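Local coordinates for protein CaaX farnesyltransferase alpha subunit Ram2 (Aspergillus fumigatus, PDB 4L9P) that forms the alpha subunit of a heterodimeric CaaX prenyltransferase and probably helps its beta partner attach farnesyl groups to CaaX-motif proteins, at residues Ser248-Trp262 and Pro275-Val287. The protein carries 1 engineered substitution. Residues are numbered along the deposited sequence; the frame is centred on the assembly and turned at random. Where two conformers were deposited one is given.
Sequences SQSRILEAPENRSPW and PLSEWKDFARSFV. With EDO (1,2-ethanediol), chain H.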
ATOM      1  N   SER A 248      -4.661 -23.328 -16.527  1.00 11.30           N
ATOM      2  CA  SER A 248      -4.727 -21.886 -16.864  1.00 10.43           C
ATOM      3  C   SER A 248      -5.422 -21.662 -18.214  1.00 11.43           C
ATOM      4  O   SER A 248      -6.254 -20.740 -18.298  1.00 10.72           O
ATOM      5  CB  SER A 248      -3.328 -21.287 -16.889  1.00 10.12           C
ATOM      6  OG  SER A 248      -2.736 -21.421 -15.611  1.00 11.03           O
ATOM      7  N   GLN A 249      -5.049 -22.450 -19.251  1.00 11.70           N
ATOM      8  CA  GLN A 249      -5.704 -22.290 -20.547  1.00 12.46           C
ATOM      9  C   GLN A 249      -7.189 -22.545 -20.404  1.00 11.63           C
ATOM     10  O   GLN A 249      -7.988 -21.832 -20.983  1.00 12.00           O
ATOM     11  CB  GLN A 249      -5.101 -23.205 -21.604  1.00 13.54           C
ATOM     12  CG  GLN A 249      -3.688 -22.818 -21.967  1.00 16.39           C
ATOM     13  CD  GLN A 249      -3.166 -23.557 -23.200  1.00 18.93           C
ATOM     14  OE1 GLN A 249      -3.799 -24.503 -23.668  1.00 21.04           O
ATOM     15  NE2 GLN A 249      -2.032 -23.109 -23.741  1.00 19.49           N
ATOM     16  N   SER A 250      -7.576 -23.587 -19.667  1.00 12.75           N
ATOM     17  CA  SER A 250      -9.011 -23.897 -19.536  1.00 13.83           C
ATOM     18  C   SER A 250      -9.777 -22.768 -18.856  1.00 13.24           C
ATOM     19  O   SER A 250     -10.912 -22.465 -19.221  1.00 14.53           O
ATOM     20  CB  SER A 250      -9.210 -25.142 -18.701  1.00 15.59           C
ATOM     21  OG  SER A 250      -8.749 -26.279 -19.388  1.00 19.13           O
ATOM     22  N   ARG A 251      -9.162 -22.140 -17.859  1.00 11.21           N
ATOM     23  CA  ARG A 251      -9.826 -21.020 -17.220  1.00 10.19           C
ATOM     24  C   ARG A 251      -9.890 -19.797 -18.140  1.00 10.21           C
ATOM     25  O   ARG A 251     -10.895 -19.093 -18.156  1.00 10.68           O
ATOM     26  CB  ARG A 251      -9.123 -20.650 -15.910  1.00 11.23           C
ATOM     27  CG  ARG A 251      -9.103 -21.767 -14.855  1.00 12.73           C
ATOM     28  CD  ARG A 251     -10.496 -22.124 -14.257  1.00 15.69           C
ATOM     29  NE  ARG A 251     -11.382 -22.828 -15.097  1.00 18.08           N
ATOM     30  CZ  ARG A 251     -11.265 -24.137 -15.388  1.00 19.21           C
ATOM     31  NH1 ARG A 251     -10.215 -24.823 -14.935  1.00 19.73           N
ATOM     32  NH2 ARG A 251     -12.167 -24.758 -16.176  1.00 20.36           N
ATOM     33  N   ILE A 252      -8.804 -19.530 -18.878  1.00  9.31           N
ATOM     34  CA  ILE A 252      -8.785 -18.398 -19.842  1.00 10.08           C
ATOM     35  C   ILE A 252      -9.945 -18.542 -20.840  1.00 10.37           C
ATOM     36  O   ILE A 252     -10.662 -17.568 -21.122  1.00 11.36           O
ATOM     37  CB  ILE A 252      -7.443 -18.335 -20.569  1.00 10.42           C
ATOM     38  CG1 ILE A 252      -6.395 -17.777 -19.559  1.00 10.77           C
ATOM     39  CG2 ILE A 252      -7.535 -17.453 -21.837  1.00 10.90           C
ATOM     40  CD1 ILE A 252      -4.953 -17.969 -20.061  1.00 10.59           C
ATOM     41  N   LEU A 253     -10.199 -19.755 -21.316  1.00 11.37           N
ATOM     42  CA  LEU A 253     -11.239 -19.926 -22.335  1.00 12.93           C
ATOM     43  C   LEU A 253     -12.645 -19.582 -21.791  1.00 14.21           C
ATOM     44  O   LEU A 253     -13.542 -19.219 -22.551  1.00 16.67           O
ATOM     45  CB  LEU A 253     -11.209 -21.371 -22.867  1.00 14.37           C
ATOM     46  CG  LEU A 253      -9.989 -21.712 -23.728  1.00 15.84           C
ATOM     47  CD1 LEU A 253      -9.871 -23.234 -23.893  1.00 16.81           C
ATOM     48  CD2 LEU A 253     -10.050 -21.018 -25.093  1.00 17.85           C
ATOM     49  N   GLU A 254     -12.835 -19.642 -20.483  1.00 14.04           N
ATOM     50  CA  GLU A 254     -14.117 -19.230 -19.905  1.00 14.08           C
ATOM     51  C   GLU A 254     -14.325 -17.730 -19.914  1.00 14.02           C
ATOM     52  O   GLU A 254     -15.482 -17.267 -19.836  1.00 16.04           O
ATOM     53  CB  GLU A 254     -14.243 -19.714 -18.453  1.00 15.36           C
ATOM     54  CG  GLU A 254     -14.172 -21.226 -18.322  1.00 17.68           C
ATOM     55  CD  GLU A 254     -14.021 -21.728 -16.891  1.00 20.47           C
ATOM     56  OE1 GLU A 254     -13.733 -20.968 -15.962  1.00 21.06           O
ATOM     57  OE2 GLU A 254     -14.227 -22.928 -16.696  1.00 22.80           O
ATOM     58  N   ALA A 255     -13.224 -16.952 -19.993  1.00 12.08           N
ATOM     59  CA  ALA A 255     -13.301 -15.471 -19.851  1.00 11.66           C
ATOM     60  C   ALA A 255     -11.970 -14.915 -20.280  1.00 11.07           C
ATOM     61  O   ALA A 255     -11.101 -14.647 -19.482  1.00 10.32           O
ATOM     62  CB  ALA A 255     -13.646 -15.048 -18.385  1.00 13.39           C
ATOM     63  N   PRO A 256     -11.763 -14.796 -21.599  1.00 10.87           N
ATOM     64  CA  PRO A 256     -10.396 -14.513 -22.067  1.00 10.84           C
ATOM     65  C   PRO A 256      -9.865 -13.130 -21.681  1.00  9.91           C
ATOM     66  O   PRO A 256      -8.653 -12.974 -21.706  1.00  9.98           O
ATOM     67  CB  PRO A 256     -10.539 -14.588 -23.618  1.00 12.29           C
ATOM     68  CG  PRO A 256     -11.626 -15.568 -23.793  1.00 13.76           C
ATOM     69  CD  PRO A 256     -12.650 -15.179 -22.724  1.00 12.78           C
ATOM     70  N   GLU A 257     -10.720 -12.161 -21.348  1.00  9.11           N
ATOM     71  CA  GLU A 257     -10.194 -10.844 -20.954  1.00  9.50           C
ATOM     72  C   GLU A 257      -9.798 -10.798 -19.466  1.00  8.88           C
ATOM     73  O   GLU A 257      -9.343  -9.767 -18.989  1.00 10.82           O
ATOM     74  CB  GLU A 257     -11.224  -9.763 -21.299  1.00 11.70           C
ATOM     75  CG  GLU A 257     -10.751  -8.301 -21.217  1.00 13.57           C
ATOM     76  CD  GLU A 257      -9.513  -7.985 -22.024  1.00 15.40           C
ATOM     77  OE1 GLU A 257      -9.138  -8.807 -22.868  1.00 15.16           O
ATOM     78  OE2 GLU A 257      -8.926  -6.882 -21.838  1.00 16.77           O
ATOM     79  N   ASN A 258      -9.913 -11.915 -18.744  1.00  8.84           N
ATOM     80  CA  ASN A 258      -9.557 -11.941 -17.313  1.00  7.64           C
ATOM     81  C   ASN A 258      -8.034 -11.981 -17.164  1.00  7.37           C
ATOM     82  O   ASN A 258      -7.399 -12.975 -17.523  1.00  8.78           O
ATOM     83  CB  ASN A 258     -10.164 -13.211 -16.784  1.00  7.95           C
ATOM     84  CG  ASN A 258      -9.784 -13.558 -15.362  1.00  7.50           C
ATOM     85  OD1 ASN A 258      -9.273 -12.740 -14.591  1.00  6.77           O
ATOM     86  ND2 ASN A 258     -10.096 -14.815 -14.994  1.00  6.65           N
ATOM     87  N   ARG A 259      -7.430 -10.931 -16.612  1.00  6.51           N
ATOM     88  CA  ARG A 259      -5.972 -10.864 -16.517  0.57  6.92           C
ATOM     89  C   ARG A 259      -5.374 -11.981 -15.666  1.00  6.71           C
ATOM     90  O   ARG A 259      -4.283 -12.449 -15.941  1.00  7.31           O
ATOM     91  CB  ARG A 259      -5.562  -9.506 -15.944  0.57  8.74           C
ATOM     92  CG  ARG A 259      -4.068  -9.338 -15.702  0.57 11.31           C
ATOM     93  CD  ARG A 259      -3.833  -7.925 -15.208  0.57 13.22           C
ATOM     94  NE  ARG A 259      -4.392  -6.921 -16.145  0.57 15.63           N
ATOM     95  CZ  ARG A 259      -3.824  -6.495 -17.269  0.57 14.65           C
ATOM     96  NH1 ARG A 259      -2.590  -6.910 -17.620  0.57 15.64           N
ATOM     97  NH2 ARG A 259      -4.465  -5.573 -18.000  0.57 12.46           N
ATOM     98  N   SER A 260      -6.076 -12.367 -14.595  1.00  5.98           N
ATOM     99  CA  SER A 260      -5.435 -13.206 -13.555  1.00  6.04           C
ATOM    100  C   SER A 260      -4.777 -14.500 -14.058  1.00  6.50           C
ATOM    101  O   SER A 260      -3.638 -14.740 -13.720  1.00  6.60           O
ATOM    102  CB  SER A 260      -6.424 -13.516 -12.413  1.00  6.39           C
ATOM    103  OG  SER A 260      -6.798 -12.300 -11.745  1.00  5.79           O
ATOM    104  N   PRO A 261      -5.491 -15.330 -14.860  1.00  7.07           N
ATOM    105  CA  PRO A 261      -4.843 -16.578 -15.324  1.00  6.92           C
ATOM    106  C   PRO A 261      -3.705 -16.310 -16.312  1.00  7.39           C
ATOM    107  O   PRO A 261      -2.802 -17.122 -16.366  1.00  7.90           O
ATOM    108  CB  PRO A 261      -5.973 -17.348 -16.042  1.00  6.81           C
ATOM    109  CG  PRO A 261      -6.996 -16.262 -16.441  1.00  7.05           C
ATOM    110  CD  PRO A 261      -6.935 -15.318 -15.205  1.00  6.97           C
ATOM    111  N   TRP A 262      -3.759 -15.217 -17.075  1.00  6.88           N
ATOM    112  CA  TRP A 262      -2.641 -14.893 -17.971  1.00  6.90           C
ATOM    113  C   TRP A 262      -1.413 -14.558 -17.135  1.00  7.24           C
ATOM    114  O   TRP A 262      -0.289 -14.991 -17.447  1.00  7.90           O
ATOM    115  CB  TRP A 262      -2.982 -13.714 -18.884  1.00  7.70           C
ATOM    116  CG  TRP A 262      -4.017 -14.036 -19.929  1.00  8.65           C
ATOM    117  CD1 TRP A 262      -5.343 -13.747 -19.867  1.00  8.71           C
ATOM    118  CD2 TRP A 262      -3.784 -14.596 -21.226  1.00  8.92           C
ATOM    119  NE1 TRP A 262      -5.979 -14.119 -21.052  1.00  9.14           N
ATOM    120  CE2 TRP A 262      -5.041 -14.661 -21.890  1.00  9.02           C
ATOM    121  CE3 TRP A 262      -2.634 -15.075 -21.896  1.00  9.88           C
ATOM    122  CZ2 TRP A 262      -5.173 -15.154 -23.219  1.00  9.53           C
ATOM    123  CZ3 TRP A 262      -2.779 -15.614 -23.207  1.00 11.15           C
ATOM    124  CH2 TRP A 262      -4.034 -15.607 -23.851  1.00 10.91           C
ATOM    125  N   PRO A 275       9.871 -20.595 -22.147  1.00 18.59           N
ATOM    126  CA  PRO A 275       9.619 -19.332 -22.840  1.00 18.79           C
ATOM    127  C   PRO A 275       8.140 -19.025 -23.069  1.00 18.63           C
ATOM    128  O   PRO A 275       7.353 -19.939 -23.175  1.00 17.94           O
ATOM    129  CB  PRO A 275      10.310 -19.541 -24.184  1.00 20.11           C
ATOM    130  CG  PRO A 275      10.150 -21.023 -24.424  1.00 20.09           C
ATOM    131  CD  PRO A 275      10.317 -21.674 -23.063  1.00 19.33           C
ATOM    132  N   LEU A 276       7.773 -17.744 -23.175  1.00 18.42           N
ATOM    133  CA  LEU A 276       6.401 -17.359 -23.542  1.00 17.76           C
ATOM    134  C   LEU A 276       5.958 -17.999 -24.872  1.00 18.97           C
ATOM    135  O   LEU A 276       4.785 -18.239 -25.091  1.00 19.23           O
ATOM    136  CB  LEU A 276       6.293 -15.843 -23.623  1.00 16.94           C
ATOM    137  CG  LEU A 276       6.553 -15.135 -22.289  1.00 17.57           C
ATOM    138  CD1 LEU A 276       6.560 -13.627 -22.508  1.00 18.57           C
ATOM    139  CD2 LEU A 276       5.545 -15.506 -21.162  1.00 18.09           C
ATOM    140  N   SER A 277       6.908 -18.310 -25.743  1.00 20.41           N
ATOM    141  CA  SER A 277       6.538 -18.876 -27.036  1.00 21.17           C
ATOM    142  C   SER A 277       5.832 -20.252 -26.928  1.00 21.63           C
ATOM    143  O   SER A 277       5.197 -20.706 -27.893  1.00 22.50           O
ATOM    144  CB  SER A 277       7.764 -18.950 -27.976  1.00 22.98           C
ATOM    145  OG  SER A 277       8.780 -19.706 -27.354  1.00 24.55           O
ATOM    146  N   GLU A 278       5.925 -20.930 -25.773  1.00 20.64           N
ATOM    147  CA  GLU A 278       5.110 -22.120 -25.588  1.00 21.96           C
ATOM    148  C   GLU A 278       3.639 -21.870 -25.810  1.00 20.63           C
ATOM    149  O   GLU A 278       2.905 -22.813 -26.093  1.00 21.32           O
ATOM    150  CB  GLU A 278       5.235 -22.693 -24.175  1.00 24.91           C
ATOM    151  CG  GLU A 278       6.532 -23.341 -23.938  1.00 28.03           C
ATOM    152  CD  GLU A 278       6.474 -24.477 -22.922  1.00 29.86           C
ATOM    153  OE1 GLU A 278       5.401 -24.791 -22.270  1.00 29.72           O
ATOM    154  OE2 GLU A 278       7.570 -25.031 -22.767  1.00 31.32           O
ATOM    155  N   TRP A 279       3.195 -20.631 -25.596  1.00 18.26           N
ATOM    156  CA  TRP A 279       1.788 -20.300 -25.789  1.00 17.32           C
ATOM    157  C   TRP A 279       1.507 -19.444 -27.029  1.00 18.06           C
ATOM    158  O   TRP A 279       0.474 -18.808 -27.116  1.00 18.23           O
ATOM    159  CB  TRP A 279       1.234 -19.563 -24.564  1.00 17.04           C
ATOM    160  CG  TRP A 279       0.849 -20.478 -23.447  1.00 15.65           C
ATOM    161  CD1 TRP A 279       1.222 -21.802 -23.218  1.00 16.16           C
ATOM    162  CD2 TRP A 279      -0.065 -20.134 -22.430  1.00 14.56           C
ATOM    163  NE1 TRP A 279       0.575 -22.266 -22.077  1.00 15.56           N
ATOM    164  CE2 TRP A 279      -0.216 -21.260 -21.580  1.00 13.94           C
ATOM    165  CE3 TRP A 279      -0.792 -18.973 -22.163  1.00 13.64           C
ATOM    166  CZ2 TRP A 279      -1.058 -21.243 -20.450  1.00 13.08           C
ATOM    167  CZ3 TRP A 279      -1.622 -18.935 -21.074  1.00 12.24           C
ATOM    168  CH2 TRP A 279      -1.789 -20.084 -20.235  1.00 12.18           C
ATOM    169  N   LYS A 280       2.413 -19.461 -28.005  1.00 19.09           N
ATOM    170  CA  LYS A 280       2.245 -18.581 -29.149  1.00 20.09           C
ATOM    171  C   LYS A 280       0.951 -18.898 -29.890  1.00 20.30           C
ATOM    172  O   LYS A 280       0.182 -18.011 -30.196  1.00 19.48           O
ATOM    173  CB  LYS A 280       3.458 -18.680 -30.068  1.00 20.85           C
ATOM    174  CG  LYS A 280       3.464 -17.679 -31.224  1.00 23.34           C
ATOM    175  CD  LYS A 280       4.690 -17.890 -32.093  1.00 25.70           C
ATOM    176  CE  LYS A 280       4.574 -17.071 -33.355  1.00 29.06           C
ATOM    177  NZ  LYS A 280       5.639 -17.440 -34.316  1.00 30.97           N
ATOM    178  N   ASP A 281       0.688 -20.172 -30.134  1.00 21.98           N
ATOM    179  CA  ASP A 281      -0.484 -20.519 -30.913  1.00 22.85           C
ATOM    180  C   ASP A 281      -1.744 -20.285 -30.095  1.00 21.19           C
ATOM    181  O   ASP A 281      -2.760 -19.842 -30.627  1.00 21.55           O
ATOM    182  CB  ASP A 281      -0.398 -21.977 -31.307  1.00 26.26           C
ATOM    183  CG  ASP A 281       0.603 -22.221 -32.390  1.00 30.96           C
ATOM    184  OD1 ASP A 281       0.938 -21.277 -33.142  1.00 32.10           O
ATOM    185  OD2 ASP A 281       1.035 -23.391 -32.501  1.00 33.25           O
ATOM    186  N   PHE A 282      -1.696 -20.602 -28.799  1.00 18.69           N
ATOM    187  CA  PHE A 282      -2.842 -20.347 -27.944  1.00 17.62           C
ATOM    188  C   PHE A 282      -3.171 -18.834 -27.972  1.00 16.90           C
ATOM    189  O   PHE A 282      -4.326 -18.458 -28.119  1.00 18.02           O
ATOM    190  CB  PHE A 282      -2.531 -20.780 -26.509  1.00 17.24           C
ATOM    191  CG  PHE A 282      -3.655 -20.555 -25.537  1.00 15.78           C
ATOM    192  CD1 PHE A 282      -4.789 -21.332 -25.612  1.00 14.82           C
ATOM    193  CD2 PHE A 282      -3.547 -19.601 -24.513  1.00 15.38           C
ATOM    194  CE1 PHE A 282      -5.821 -21.190 -24.731  1.00 15.57           C
ATOM    195  CE2 PHE A 282      -4.593 -19.425 -23.606  1.00 15.73           C
ATOM    196  CZ  PHE A 282      -5.734 -20.247 -23.713  1.00 15.53           C
ATOM    197  N   ALA A 283      -2.164 -17.975 -27.812  1.00 16.64           N
ATOM    198  CA  ALA A 283      -2.389 -16.528 -27.813  1.00 16.13           C
ATOM    199  C   ALA A 283      -2.950 -16.095 -29.168  1.00 16.93           C
ATOM    200  O   ALA A 283      -3.892 -15.333 -29.214  1.00 17.14           O
ATOM    201  CB  ALA A 283      -1.089 -15.762 -27.506  1.00 16.28           C
ATOM    202  N   ARG A 284      -2.386 -16.601 -30.269  1.00 18.06           N
ATOM    203  CA  ARG A 284      -2.905 -16.243 -31.595  1.00 20.38           C
ATOM    204  C   ARG A 284      -4.372 -16.617 -31.763  1.00 20.39           C
ATOM    205  O   ARG A 284      -5.085 -15.989 -32.569  1.00 22.25           O
ATOM    206  CB  ARG A 284      -2.119 -16.968 -32.686  1.00 24.76           C
ATOM    207  CG  ARG A 284      -0.673 -16.591 -32.786  1.00 29.73           C
ATOM    208  CD  ARG A 284       0.023 -17.368 -33.933  1.00 34.60           C
ATOM    209  NE  ARG A 284       0.033 -16.550 -35.137  1.00 38.92           N
ATOM    210  CZ  ARG A 284      -0.437 -16.890 -36.349  1.00 42.06           C
ATOM    211  NH1 ARG A 284      -1.002 -18.080 -36.586  1.00 42.14           N
ATOM    212  NH2 ARG A 284      -0.351 -16.005 -37.342  1.00 43.43           N
ATOM    213  N   SER A 285      -4.830 -17.673 -31.081  1.00 19.97           N
ATOM    214  CA  SER A 285      -6.228 -18.093 -31.252  1.00 19.85           C
ATOM    215  C   SER A 285      -7.252 -17.018 -30.826  1.00 20.20           C
ATOM    216  O   SER A 285      -8.425 -17.121 -31.197  1.00 21.11           O
ATOM    217  CB  SER A 285      -6.516 -19.431 -30.548  1.00 20.02           C
ATOM    218  OG  SER A 285      -6.543 -19.313 -29.125  1.00 20.61           O
ATOM    219  N   PHE A 286      -6.821 -16.013 -30.053  1.00 20.32           N
ATOM    220  CA  PHE A 286      -7.716 -14.956 -29.587  1.00 20.25           C
ATOM    221  C   PHE A 286      -7.612 -13.721 -30.469  1.00 22.29           C
ATOM    222  O   PHE A 286      -8.255 -12.704 -30.200  1.00 22.22           O
ATOM    223  CB  PHE A 286      -7.420 -14.578 -28.124  1.00 18.71           C
ATOM    224  CG  PHE A 286      -7.595 -15.720 -27.191  1.00 17.58           C
ATOM    225  CD1 PHE A 286      -8.849 -16.094 -26.763  1.00 17.32           C
ATOM    226  CD2 PHE A 286      -6.504 -16.495 -26.817  1.00 17.83           C
ATOM    227  CE1 PHE A 286      -9.010 -17.245 -25.898  1.00 17.41           C
ATOM    228  CE2 PHE A 286      -6.643 -17.605 -25.988  1.00 17.14           C
ATOM    229  CZ  PHE A 286      -7.900 -17.974 -25.518  1.00 16.45           C
ATOM    230  N   VAL A 287      -6.786 -13.791 -31.516  1.00 24.21           N
ATOM    231  CA  VAL A 287      -6.479 -12.602 -32.305  1.00 27.96           C
ATOM    232  C   VAL A 287      -6.599 -13.024 -33.744  1.00 30.31           C
ATOM    233  O   VAL A 287      -5.626 -13.518 -34.293  1.00 32.83           O
ATOM    234  CB  VAL A 287      -5.035 -12.004 -31.973  1.00 28.80           C
ATOM    235  CG1 VAL A 287      -4.779 -10.721 -32.744  1.00 30.22           C
ATOM    236  CG2 VAL A 287      -4.857 -11.751 -30.443  1.00 29.60           C
TER
HETATM  237  C1  EDO H 405      -8.460  -3.376 -21.050  1.00 22.19           C
HETATM  238  O1  EDO H 405      -8.602  -2.427 -22.113  1.00 22.23           O
HETATM  239  C2  EDO H 405      -9.864  -3.889 -20.731  1.00 23.57           C
HETATM  240  O2  EDO H 405     -10.430  -4.649 -21.827  1.00 22.66           O
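Phe282 inserts its ring as a knob into the hole formed by Gln249, Ile252, Leu253 and Trp262. CG is anti to the backbone N (chi1 180°), which directs the ring at helix 238-254. Gln249 covers one face of the Phe282 ring and Phe286 CE2 the opposite face, near the rim. Gln249 CG sits 3.7 Å from the centroid of the Phe282 ring, a CH-pi contact, and its amide is stacked almost parallel to that ring, 6° apart. Gln249 NE2 also lies over a face of Trp279, 3.2 Å from Trp279 NE1. Both nitrogens are donors, so they do not bond to each other.

The tight part is the aromatic cluster. Trp262, Trp279 and Phe286 are buried, Phe282 partly exposed. The edge of Trp279 meets the face of Trp262, offset, with planes at 77°. In turn, Trp262 offers its own edge, also offset, to the face of Phe286. Ile252 CD1 lies over the centre of one Trp262 face and reaches Trp279 CZ3 at 3.6 Å. The Trp262 ring is tethered by NE1, which donates to Pro256 O at 3.0 Å.

The looser side lies toward solvent. There exposed Leu253 touches Phe286 CZ through CD2 at 3.8 Å and only brushes Phe282.

The contact joins the end of helix 238-254 and the start of helix 259-272 to helix 280-284 and its flanking aromatics, Trp279 and Phe286. Nearby, Glu257 N bonds to Asp84 of the beta subunit. Trp309 stacks on Trp279. No polar bond links the two segments, so shape and ring contacts probably hold them together.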